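Local atomic coordinates of putative transcriptional regulator, IclR family (PDB entry 3OBF), a protein that probably regulates transcription as a DNA-binding factor of the IclR family, the piece here being its C-terminal domain of the GAF-like type. Residues 27-32 with 65-70; 34-39 with 50-55; 56-61 with 84-89; 108-113 with 122-127. All coordinates share one frame; numbering follows the deposited sequence. Where two conformers were deposited one is given.

Contact 1. Residues 27-32 with 65-70; sequences MVWNGN and QVFLAS
Met27 sends its backbone O to the edge of the Phe67 ring, 3.4 Å from CZ and in the ring plane, while its CB also touches Phe67 CE2; beyond CB the selenomethionine chain bends off toward other partners. Val28 adds backbone alone: its carbonyl carbon lies 3.7 Å from Phe67 CZ. The heart of the contact is Trp29. With CG anti to the backbone N (chi1 -174°), the indole is laid back over the start of the phenylalanine side chain, and the two residues slide past each other in opposite directions. Trp29 CB sits over a face of the Phe67 ring, 3.5 Å from its centroid, and in return Phe67 CB lies over the indole, 3.7 Å from the centroid of the six-membered ring. This makes two reciprocal CH-pi contacts; the planes are only 20° apart but so far offset that the rings barely overlap. At the far end of the indole, CZ2 meets Leu68 CD2 at 3.7 Å. Cutting Phe67 back to an alanine is likely to rob Trp29 CB and the Met27 carbonyl of their ring partner and open a gap between strand and helix. Trp29 NE1 is hydrogen-bonded to Glu71 OE2. Strand 24-29 thus packs on helix 62-69, with strand 34-40 beside Met27 and Phe67, and Tyr98 of helix 92-108 against Leu68.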
loop_
_atom_site.group_PDB
_atom_site.type_symbol
_atom_site.label_atom_id
_atom_site.label_comp_id
_atom_site.label_asym_id
_atom_site.label_seq_id
_atom_site.Cartn_x
_atom_site.Cartn_y
_atom_site.Cartn_z
HETATM N N MSE A 27 5.568 4.112 1.016
HETATM C CA MSE A 27 5.237 3.837 2.401
HETATM C C MSE A 27 6.311 2.943 3.046
HETATM O O MSE A 27 6.913 2.075 2.381
HETATM C CB MSE A 27 3.878 3.144 2.502
HETATM C CG MSE A 27 2.828 3.690 1.584
HETATM SE SE MSE A 27 2.439 5.597 1.941
HETATM C CE MSE A 27 1.469 5.399 3.600
ATOM N N VAL A 28 6.540 3.172 4.340
ATOM C CA VAL A 28 7.322 2.253 5.167
ATOM C C VAL A 28 6.513 1.773 6.381
ATOM O O VAL A 28 5.551 2.416 6.800
ATOM C CB VAL A 28 8.682 2.828 5.617
ATOM C CG1 VAL A 28 9.565 3.159 4.392
ATOM C CG2 VAL A 28 8.473 4.044 6.559
ATOM N N TRP A 29 6.937 0.631 6.925
ATOM C CA TRP A 29 6.239 -0.054 7.997
ATOM C C TRP A 29 7.064 0.094 9.247
ATOM O O TRP A 29 8.273 -0.175 9.214
ATOM C CB TRP A 29 6.165 -1.531 7.625
ATOM C CG TRP A 29 5.349 -2.407 8.542
ATOM C CD1 TRP A 29 5.781 -3.535 9.199
ATOM C CD2 TRP A 29 3.964 -2.256 8.870
ATOM N NE1 TRP A 29 4.748 -4.083 9.928
ATOM C CE2 TRP A 29 3.624 -3.313 9.748
ATOM C CE3 TRP A 29 2.979 -1.327 8.518
ATOM C CZ2 TRP A 29 2.343 -3.472 10.260
ATOM C CZ3 TRP A 29 1.698 -1.494 9.028
ATOM C CH2 TRP A 29 1.390 -2.559 9.881
ATOM N N ASN A 30 6.456 0.535 10.332
ATOM C CA ASN A 30 7.133 0.490 11.643
ATOM C C ASN A 30 6.655 -0.626 12.579
ATOM O O ASN A 30 7.017 -0.659 13.767
ATOM C CB ASN A 30 7.072 1.848 12.366
ATOM C CG ASN A 30 5.672 2.272 12.692
ATOM O OD1 ASN A 30 4.754 1.469 12.681
ATOM N ND2 ASN A 30 5.500 3.548 13.011
ATOM N N GLY A 31 5.821 -1.521 12.070
ATOM C CA GLY A 31 5.343 -2.668 12.855
ATOM C C GLY A 31 3.910 -2.561 13.317
ATOM O O GLY A 31 3.257 -3.560 13.560
ATOM N N ASN A 32 3.402 -1.346 13.459
ATOM C CA ASN A 32 1.977 -1.215 13.720
ATOM C C ASN A 32 1.306 -0.094 12.903
ATOM O O ASN A 32 0.127 0.238 13.136
ATOM C CB ASN A 32 1.700 -1.147 15.246
ATOM C CG ASN A 32 2.410 0.009 15.920
ATOM O OD1 ASN A 32 2.945 0.895 15.249
ATOM N ND2 ASN A 32 2.434 0.005 17.235
ATOM N N GLN A 65 -2.427 -3.500 4.327
ATOM C CA GLN A 65 -2.609 -4.885 3.859
ATOM C C GLN A 65 -1.293 -5.456 3.345
ATOM O O GLN A 65 -0.911 -6.589 3.708
ATOM C CB GLN A 65 -3.647 -4.975 2.742
ATOM C CG GLN A 65 -5.115 -4.788 3.191
ATOM C CD GLN A 65 -6.087 -4.793 2.007
ATOM O OE1 GLN A 65 -6.217 -5.805 1.289
ATOM N NE2 GLN A 65 -6.768 -3.665 1.788
ATOM N N VAL A 66 -0.609 -4.675 2.501
ATOM C CA VAL A 66 0.671 -5.094 1.894
ATOM C C VAL A 66 1.695 -5.464 2.985
ATOM O O VAL A 66 2.292 -6.553 2.953
ATOM C CB VAL A 66 1.201 -3.972 0.998
ATOM C CG1 VAL A 66 2.637 -4.198 0.600
ATOM C CG2 VAL A 66 0.330 -3.853 -0.205
ATOM N N PHE A 67 1.888 -4.572 3.956
ATOM C CA PHE A 67 2.819 -4.880 5.025
ATOM C C PHE A 67 2.404 -6.061 5.911
ATOM O O PHE A 67 3.238 -6.858 6.319
ATOM C CB PHE A 67 3.109 -3.642 5.887
ATOM C CG PHE A 67 3.858 -2.589 5.163
ATOM C CD1 PHE A 67 5.111 -2.864 4.605
ATOM C CD2 PHE A 67 3.318 -1.319 5.016
ATOM C CE1 PHE A 67 5.825 -1.886 3.907
ATOM C CE2 PHE A 67 4.041 -0.319 4.319
ATOM C CZ PHE A 67 5.302 -0.608 3.778
ATOM N N LEU A 68 1.130 -6.180 6.230
ATOM C CA LEU A 68 0.707 -7.305 7.051
ATOM C C LEU A 68 0.883 -8.663 6.329
ATOM O O LEU A 68 1.048 -9.699 6.977
ATOM C CB LEU A 68 -0.719 -7.083 7.546
ATOM C CG LEU A 68 -0.908 -5.963 8.587
ATOM C CD1 LEU A 68 -2.372 -5.857 8.982
ATOM C CD2 LEU A 68 -0.096 -6.220 9.821
ATOM N N ALA A 69 0.863 -8.658 4.995
ATOM C CA ALA A 69 1.237 -9.849 4.222
ATOM C C ALA A 69 2.671 -10.308 4.499
ATOM O O ALA A 69 2.987 -11.489 4.367
ATOM C CB ALA A 69 1.007 -9.634 2.715
ATOM N N SER A 70 3.533 -9.387 4.924
ATOM C CA SER A 70 4.913 -9.751 5.266
ATOM C C SER A 70 5.064 -10.285 6.690
ATOM O O SER A 70 6.123 -10.820 7.023
ATOM C CB SER A 70 5.870 -8.565 5.092
ATOM O OG SER A 70 5.748 -7.664 6.188
#

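Contact 2. Residues 34-39 with 50-55; sequences SMCVEQ and APLGAR
The guanidinium of Arg55 carries the selenomethionine end of Met35 on one face: SE stands 4.0 Å above the plane, over its centre, and CE reaches NH2 at 3.6 Å. At the group's NH1 a salt bridge goes to Glu33. The fully extended Met35 chain, CG anti to its backbone N (chi1 -170°), brings CE there and also lays it 3.5 Å from Gly53 O. The other flat group, the Gln39 amide, has Ala50 O near its plane; NE2 donates to that oxygen at 3.0 Å, arriving from above the carbonyl plane rather than on a lone pair. A bend at chi2 (99°) turns the amide toward Ala50 O to make this bond. Between these ends the backbones are tied by Cys36, whose N donates to Ala54 O at 2.9 Å and whose O takes Gly53 N at 2.7 Å. Leu52 CD2 rests on the backbone of Val37 and Glu38, 3.5 Å from Glu38 N. Met35 and Arg55 form an antiparallel non-hydrogen-bonded pair. A type II turn from Pro51 to Ala54, with Gly53 at positive phi, leads the returning chain into short edge strand 55-56 of the antiparallel sheet, next to strand 34-40, which carries a classic beta bulge at Val37 and Glu38 opposite Leu26.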
loop_
_atom_site.group_PDB
_atom_site.type_symbol
_atom_site.label_atom_id
_atom_site.label_comp_id
_atom_site.label_asym_id
_atom_site.label_seq_id
_atom_site.Cartn_x
_atom_site.Cartn_y
_atom_site.Cartn_z
ATOM N N SER A 34 1.602 2.120 8.822
ATOM C CA SER A 34 2.196 2.418 7.559
ATOM C C SER A 34 2.397 3.935 7.481
ATOM O O SER A 34 1.510 4.699 7.858
ATOM C CB SER A 34 1.297 1.900 6.447
ATOM O OG SER A 34 1.954 2.105 5.239
HETATM N N MSE A 35 3.579 4.376 7.043
HETATM C CA MSE A 35 3.880 5.811 7.034
HETATM C C MSE A 35 4.339 6.283 5.676
HETATM O O MSE A 35 5.169 5.632 5.039
HETATM C CB MSE A 35 4.915 6.188 8.116
HETATM C CG MSE A 35 5.090 7.691 8.306
HETATM SE SE MSE A 35 6.413 8.077 9.673
HETATM C CE MSE A 35 6.049 9.924 10.097
ATOM N N CYS A 36 3.812 7.431 5.251
ATOM C CA CYS A 36 4.230 8.010 3.990
ATOM C C CYS A 36 5.571 8.771 4.147
ATOM O O CYS A 36 5.682 9.710 4.940
ATOM C CB CYS A 36 3.141 8.897 3.399
ATOM S SG CYS A 36 3.744 9.711 1.892
ATOM N N VAL A 37 6.594 8.333 3.426
ATOM C CA VAL A 37 7.911 8.973 3.571
ATOM C C VAL A 37 8.349 9.723 2.304
ATOM O O VAL A 37 9.345 10.430 2.335
ATOM C CB VAL A 37 9.017 7.962 3.945
ATOM C CG1 VAL A 37 8.717 7.318 5.282
ATOM C CG2 VAL A 37 9.265 6.918 2.804
ATOM N N GLU A 38 7.619 9.536 1.201
ATOM C CA GLU A 38 7.906 10.217 -0.050
ATOM C C GLU A 38 6.655 10.154 -0.920
ATOM O O GLU A 38 6.062 9.082 -1.077
ATOM C CB GLU A 38 9.078 9.544 -0.777
ATOM C CG GLU A 38 9.742 10.407 -1.838
ATOM C CD GLU A 38 11.115 9.850 -2.229
ATOM O OE1 GLU A 38 12.113 10.559 -1.968
ATOM O OE2 GLU A 38 11.195 8.710 -2.775
ATOM N N GLN A 39 6.255 11.287 -1.491
ATOM C CA GLN A 39 5.061 11.316 -2.320
ATOM C C GLN A 39 5.064 12.430 -3.380
ATOM O O GLN A 39 5.745 13.451 -3.228
ATOM C CB GLN A 39 3.801 11.377 -1.426
ATOM C CG GLN A 39 3.582 12.725 -0.733
ATOM C CD GLN A 39 2.567 13.585 -1.469
ATOM O OE1 GLN A 39 2.945 14.482 -2.209
ATOM N NE2 GLN A 39 1.270 13.301 -1.278
ATOM N N ALA A 50 -2.442 10.910 1.283
ATOM C CA ALA A 50 -1.096 10.416 1.606
ATOM C C ALA A 50 -0.062 11.540 1.699
ATOM O O ALA A 50 0.984 11.467 1.037
ATOM C CB ALA A 50 -0.645 9.326 0.585
ATOM N N PRO A 51 -0.339 12.578 2.523
ATOM C CA PRO A 51 0.672 13.632 2.633
ATOM C C PRO A 51 1.892 13.091 3.425
ATOM O O PRO A 51 1.736 12.134 4.181
ATOM C CB PRO A 51 -0.066 14.753 3.404
ATOM C CG PRO A 51 -1.066 14.025 4.274
ATOM C CD PRO A 51 -1.478 12.796 3.449
ATOM N N LEU A 52 3.084 13.648 3.218
ATOM C CA LEU A 52 4.278 13.198 3.927
ATOM C C LEU A 52 4.004 13.029 5.429
ATOM O O LEU A 52 3.384 13.895 6.052
ATOM C CB LEU A 52 5.419 14.212 3.737
ATOM C CG LEU A 52 6.001 14.165 2.325
ATOM C CD1 LEU A 52 7.020 15.239 2.099
ATOM C CD2 LEU A 52 6.607 12.783 2.094
ATOM N N GLY A 53 4.464 11.917 6.004
ATOM C CA GLY A 53 4.326 11.710 7.444
ATOM C C GLY A 53 2.990 11.123 7.879
ATOM O O GLY A 53 2.858 10.720 9.015
ATOM N N ALA A 54 2.017 11.041 6.966
ATOM C CA ALA A 54 0.741 10.450 7.281
ATOM C C ALA A 54 0.947 8.990 7.697
ATOM O O ALA A 54 1.808 8.268 7.154
ATOM C CB ALA A 54 -0.220 10.561 6.084
ATOM N N ARG A 55 0.185 8.594 8.707
ATOM C CA ARG A 55 0.298 7.274 9.308
ATOM C C ARG A 55 -1.033 6.554 9.239
ATOM O O ARG A 55 -2.070 7.126 9.572
ATOM C CB ARG A 55 0.741 7.383 10.765
ATOM C CG ARG A 55 2.183 7.863 11.014
ATOM C CD ARG A 55 2.298 8.295 12.503
ATOM N NE ARG A 55 3.553 8.978 12.839
ATOM C CZ ARG A 55 4.673 8.373 13.263
ATOM N NH1 ARG A 55 4.732 7.052 13.404
ATOM N NH2 ARG A 55 5.754 9.091 13.541
#

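Contact 3. Residues 56-61 with 84-89; sequences YNEALS and SITLTG
Asn57 to Leu60 and Ser84 to Leu87 run nearly the same way, 21° apart, and a single bridge joins Glu58 to Thr86: Thr86 N donates to Asn57 O at 2.9 Å, and Ala59 N to Thr86 O at 2.8 Å. The Asn57 amide adds a third bond, ND2 to Ser84 O at 2.8 Å, with the donor tilted from the carbonyl plane. Chi1 of 77° sets CG between the backbone N and carbonyl carbon, turning the amide toward the Ser84 carbonyl. Ile85 wedges its two branches against Asn57 and Ala59: CD1 lies by Asn57 CB, and CG2, anti to the backbone N, reaches Ala59 CB at 3.7 Å. Ala59 CB is also touched by Leu87 CB, and Leu87 CD1 goes on to Leu60 CG at 4.1 Å. Glu58 CG passes Thr86 OG1 at 3.6 Å. A water accepts from Leu60 N and donates to Thr86 O, so this carbonyl is gripped twice, by Ala59 N and the water. The type I turn from Glu58 to Ser61 leads into helix 62-69, with Ser61 at its N-cap position. Ile85 packs on Val64 and Leu68 of that helix and on Trp29 of strand 24-29, while Leu80 of helix 73-82 covers Ala59 and Leu87.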
loop_
_atom_site.group_PDB
_atom_site.type_symbol
_atom_site.label_atom_id
_atom_site.label_comp_id
_atom_site.label_asym_id
_atom_site.label_seq_id
_atom_site.Cartn_x
_atom_site.Cartn_y
_atom_site.Cartn_z
ATOM N N TYR A 56 -0.998 5.298 8.819
ATOM C CA TYR A 56 -2.225 4.526 8.594
ATOM C C TYR A 56 -2.206 3.265 9.460
ATOM O O TYR A 56 -1.229 2.518 9.432
ATOM C CB TYR A 56 -2.370 4.175 7.094
ATOM C CG TYR A 56 -2.465 5.410 6.222
ATOM C CD1 TYR A 56 -3.706 6.005 5.939
ATOM C CD2 TYR A 56 -1.298 6.012 5.727
ATOM C CE1 TYR A 56 -3.787 7.171 5.168
ATOM C CE2 TYR A 56 -1.352 7.173 4.967
ATOM C CZ TYR A 56 -2.595 7.748 4.693
ATOM O OH TYR A 56 -2.617 8.881 3.937
ATOM N N ASN A 57 -3.267 3.032 10.239
ATOM C CA ASN A 57 -3.345 1.771 11.012
ATOM C C ASN A 57 -4.684 1.014 10.880
ATOM O O ASN A 57 -5.016 0.170 11.726
ATOM C CB ASN A 57 -2.969 1.975 12.482
ATOM C CG ASN A 57 -4.079 2.617 13.269
ATOM O OD1 ASN A 57 -4.796 3.441 12.757
ATOM N ND2 ASN A 57 -4.237 2.217 14.516
ATOM N N GLU A 58 -5.432 1.302 9.813
ATOM C CA GLU A 58 -6.661 0.562 9.501
ATOM C C GLU A 58 -6.274 -0.619 8.638
ATOM O O GLU A 58 -5.538 -0.497 7.645
ATOM C CB GLU A 58 -7.660 1.455 8.758
ATOM C CG GLU A 58 -8.126 2.642 9.658
ATOM C CD GLU A 58 -8.925 3.703 8.920
ATOM O OE1 GLU A 58 -10.158 3.560 8.830
ATOM O OE2 GLU A 58 -8.325 4.711 8.457
ATOM N N ALA A 59 -6.769 -1.768 9.047
ATOM C CA ALA A 59 -6.509 -3.030 8.377
ATOM C C ALA A 59 -6.787 -2.948 6.879
ATOM O O ALA A 59 -6.031 -3.481 6.063
ATOM C CB ALA A 59 -7.306 -4.157 9.045
ATOM N N LEU A 60 -7.853 -2.246 6.519
ATOM C CA LEU A 60 -8.312 -2.271 5.131
ATOM C C LEU A 60 -7.574 -1.290 4.225
ATOM O O LEU A 60 -7.728 -1.324 3.006
ATOM C CB LEU A 60 -9.832 -2.162 5.051
ATOM C CG LEU A 60 -10.570 -3.424 5.541
ATOM C CD1 LEU A 60 -12.085 -3.297 5.383
ATOM C CD2 LEU A 60 -10.095 -4.697 4.793
ATOM N N SER A 61 -6.753 -0.447 4.848
ATOM C CA SER A 61 -5.825 0.442 4.144
ATOM C C SER A 61 -4.877 -0.403 3.276
ATOM O O SER A 61 -4.244 -1.348 3.759
ATOM C CB SER A 61 -5.061 1.287 5.168
ATOM O OG SER A 61 -4.224 2.252 4.564
ATOM N N SER A 84 -4.235 -2.584 17.808
ATOM C CA SER A 84 -3.165 -1.785 17.176
ATOM C C SER A 84 -3.497 -1.469 15.733
ATOM O O SER A 84 -3.290 -0.359 15.279
ATOM C CB SER A 84 -1.814 -2.508 17.209
ATOM O OG SER A 84 -1.443 -2.664 18.542
ATOM N N ILE A 85 -3.947 -2.481 15.006
ATOM C CA ILE A 85 -4.462 -2.296 13.648
ATOM C C ILE A 85 -5.985 -2.456 13.761
ATOM O O ILE A 85 -6.430 -3.412 14.372
ATOM C CB ILE A 85 -3.838 -3.324 12.679
ATOM C CG1 ILE A 85 -2.312 -3.109 12.559
ATOM C CG2 ILE A 85 -4.478 -3.270 11.337
ATOM C CD1 ILE A 85 -1.890 -1.795 11.938
ATOM N N THR A 86 -6.767 -1.497 13.239
ATOM C CA THR A 86 -8.214 -1.505 13.462
ATOM C C THR A 86 -8.958 -2.144 12.308
ATOM O O THR A 86 -8.609 -1.965 11.120
ATOM C CB THR A 86 -8.812 -0.105 13.781
ATOM O OG1 THR A 86 -8.666 0.738 12.644
ATOM C CG2 THR A 86 -8.129 0.542 15.023
ATOM N N LEU A 87 -9.979 -2.909 12.677
ATOM C CA LEU A 87 -10.804 -3.640 11.718
ATOM C C LEU A 87 -12.211 -3.791 12.292
ATOM O O LEU A 87 -12.348 -4.092 13.479
ATOM C CB LEU A 87 -10.207 -5.029 11.434
ATOM C CG LEU A 87 -11.012 -5.946 10.503
ATOM C CD1 LEU A 87 -11.059 -5.342 9.089
ATOM C CD2 LEU A 87 -10.415 -7.344 10.452
ATOM N N THR A 88 -13.234 -3.571 11.462
ATOM C CA THR A 88 -14.634 -3.670 11.906
ATOM C C THR A 88 -15.037 -5.089 12.257
ATOM O O THR A 88 -14.949 -5.985 11.412
ATOM C CB THR A 88 -15.615 -3.189 10.840
ATOM O OG1 THR A 88 -15.388 -1.802 10.602
ATOM C CG2 THR A 88 -17.070 -3.367 11.324
ATOM N N GLY A 89 -15.519 -5.270 13.485
ATOM C CA GLY A 89 -15.984 -6.573 13.956
ATOM C C GLY A 89 -14.989 -7.686 13.638
ATOM O O GLY A 89 -15.244 -8.516 12.765
HETATM O O HOH W 1 -9.888 -1.269 8.309
#

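Contact 4. Residues 108-113 with 122-127; sequences RGWAVN and VGVASP
Ser126 OG donates to Gly109 O at 2.9 Å, in the carbonyl plane and on a lone pair, and Ser126 OG also lies 3.3 Å from Trp110 CB. Beyond this side-chain bond the strands are sewn by backbone pairs: Ala111 with Ala125 in both directions, and Asn113 with Gly123, where Asn113 N reaches Gly123 O at 2.8 Å. Val112 and Val124 face each other as the non-hydrogen-bonded pair between them, CG2 to CG1 at 4.1 Å. Val124 CG1 also touches Trp110 CD1 at 3.9 Å, the two side chains lying side by side and pointing the same way. Without the Ser126 hydroxyl, as with an alanine here, the Gly109 carbonyl would probably lose its side-chain donor and the loop before strand 111-114 could shift more readily. In the second shell Arg108 backs the tryptophan: its CG stands over the centre of the indole, 3.6 Å above the plane, and NE and NH2 both grip Trp110 O side-on, NE at 3.0 Å. Chi3 of 46° curls the arginine chain back to reach that carbonyl. Gly109 leaves helix 92-108 with positive phi. This hairpin closes one end of the sheet, strand 121-129 pairing on its other flank with 135-144; helix 150-170 covers the Val112, Val122 and Ser126 side, and helix 62-69 lies against Ala111, Asn113 and Ala125.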
loop_
_atom_site.group_PDB
_atom_site.type_symbol
_atom_site.label_atom_id
_atom_site.label_comp_id
_atom_site.label_asym_id
_atom_site.label_seq_id
_atom_site.Cartn_x
_atom_site.Cartn_y
_atom_site.Cartn_z
ATOM N N ARG A 108 -2.199 -11.377 -6.546
ATOM C CA ARG A 108 -2.629 -10.365 -7.554
ATOM C C ARG A 108 -1.484 -9.386 -7.892
ATOM O O ARG A 108 -1.341 -8.969 -9.037
ATOM C CB ARG A 108 -3.880 -9.601 -7.095
ATOM C CG ARG A 108 -4.429 -8.583 -8.104
ATOM C CD ARG A 108 -5.805 -8.056 -7.644
ATOM N NE ARG A 108 -5.724 -7.730 -6.243
ATOM C CZ ARG A 108 -6.432 -8.300 -5.262
ATOM N NH1 ARG A 108 -7.386 -9.206 -5.505
ATOM N NH2 ARG A 108 -6.198 -7.911 -4.022
ATOM N N GLY A 109 -0.682 -9.034 -6.882
ATOM C CA GLY A 109 0.426 -8.106 -7.048
ATOM C C GLY A 109 0.123 -6.734 -6.471
ATOM O O GLY A 109 1.006 -5.860 -6.441
ATOM N N TRP A 110 -1.117 -6.537 -6.023
ATOM C CA TRP A 110 -1.500 -5.313 -5.327
ATOM C C TRP A 110 -2.697 -5.543 -4.392
ATOM O O TRP A 110 -3.521 -6.390 -4.652
ATOM C CB TRP A 110 -1.802 -4.170 -6.304
ATOM C CG TRP A 110 -3.045 -4.384 -7.179
ATOM C CD1 TRP A 110 -4.343 -4.002 -6.897
ATOM C CD2 TRP A 110 -3.081 -4.992 -8.483
ATOM N NE1 TRP A 110 -5.177 -4.338 -7.953
ATOM C CE2 TRP A 110 -4.432 -4.950 -8.930
ATOM C CE3 TRP A 110 -2.107 -5.567 -9.311
ATOM C CZ2 TRP A 110 -4.830 -5.474 -10.161
ATOM C CZ3 TRP A 110 -2.501 -6.088 -10.545
ATOM C CH2 TRP A 110 -3.857 -6.042 -10.955
ATOM N N ALA A 111 -2.749 -4.808 -3.284
ATOM C CA ALA A 111 -3.912 -4.790 -2.410
ATOM C C ALA A 111 -4.804 -3.639 -2.808
ATOM O O ALA A 111 -4.360 -2.656 -3.447
ATOM C CB ALA A 111 -3.493 -4.671 -0.947
ATOM N N VAL A 112 -6.066 -3.778 -2.432
ATOM C CA VAL A 112 -7.123 -2.893 -2.824
ATOM C C VAL A 112 -7.901 -2.388 -1.595
ATOM O O VAL A 112 -8.229 -3.157 -0.698
ATOM C CB VAL A 112 -8.094 -3.646 -3.753
ATOM C CG1 VAL A 112 -9.420 -2.960 -3.788
ATOM C CG2 VAL A 112 -7.517 -3.748 -5.174
ATOM N N ASN A 113 -8.144 -1.087 -1.552
ATOM C CA ASN A 113 -9.073 -0.489 -0.603
ATOM C C ASN A 113 -10.087 0.297 -1.419
ATOM O O ASN A 113 -9.777 1.337 -1.968
ATOM C CB ASN A 113 -8.306 0.418 0.373
ATOM C CG ASN A 113 -9.222 1.264 1.258
ATOM O OD1 ASN A 113 -10.415 0.970 1.462
ATOM N ND2 ASN A 113 -8.658 2.321 1.800
ATOM N N VAL A 122 -10.146 5.761 -2.229
ATOM C CA VAL A 122 -9.796 4.470 -2.782
ATOM C C VAL A 122 -8.266 4.335 -2.660
ATOM O O VAL A 122 -7.581 5.338 -2.488
ATOM C CB VAL A 122 -10.272 4.462 -4.228
ATOM C CG1 VAL A 122 -9.311 3.800 -5.173
ATOM C CG2 VAL A 122 -11.673 3.912 -4.326
ATOM N N GLY A 123 -7.735 3.113 -2.735
ATOM C CA GLY A 123 -6.301 2.903 -2.753
ATOM C C GLY A 123 -5.864 1.558 -3.287
ATOM O O GLY A 123 -6.548 0.536 -3.103
ATOM N N VAL A 124 -4.727 1.550 -3.965
ATOM C CA VAL A 124 -4.041 0.311 -4.250
ATOM C C VAL A 124 -2.595 0.448 -3.788
ATOM O O VAL A 124 -2.039 1.523 -3.848
ATOM C CB VAL A 124 -4.061 -0.050 -5.768
ATOM C CG1 VAL A 124 -5.504 -0.383 -6.262
ATOM C CG2 VAL A 124 -3.410 1.075 -6.607
ATOM N N ALA A 125 -1.984 -0.644 -3.350
ATOM C CA ALA A 125 -0.595 -0.627 -2.905
ATOM C C ALA A 125 0.108 -1.947 -3.275
ATOM O O ALA A 125 -0.534 -3.010 -3.296
ATOM C CB ALA A 125 -0.531 -0.384 -1.406
ATOM N N SER A 126 1.409 -1.869 -3.477
ATOM C CA SER A 126 2.238 -3.016 -3.883
ATOM C C SER A 126 3.560 -3.059 -3.106
ATOM O O SER A 126 4.068 -2.015 -2.727
ATOM C CB SER A 126 2.551 -2.945 -5.381
ATOM O OG SER A 126 1.334 -3.012 -6.120
ATOM N N PRO A 127 4.116 -4.267 -2.869
ATOM C CA PRO A 127 5.309 -4.377 -2.021
ATOM C C PRO A 127 6.601 -4.127 -2.810
ATOM O O PRO A 127 6.641 -4.355 -4.007
ATOM C CB PRO A 127 5.236 -5.818 -1.479
ATOM C CG PRO A 127 4.453 -6.585 -2.596
ATOM C CD PRO A 127 3.503 -5.582 -3.182
#

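Overall arrangement
Contacts 1, 2 and 4 reach one antiparallel sheet, contact 2 at the end with strand 55-56 and contact 4 at the end with strand 111-114; the centres of contacts 2 and 4 are about 16 Å apart and their nearest atoms about 8 Å. Contact 1 lies between, joined to contact 2 by a probable bond from Met35 N to Val28 O (2.8 Å) and nested around it in the chain. Its Gln65 NE2 probably bonds Leu60 O of contact 3 at 2.8 Å and Val112 O of contact 4 at 2.9 Å, so helix 62-69 links three contacts. Contact 3 follows contact 2 directly in the chain, and Tyr56 N probably hydrogen-bonds Ser34 O (2.8 Å), with centres about 17 Å apart.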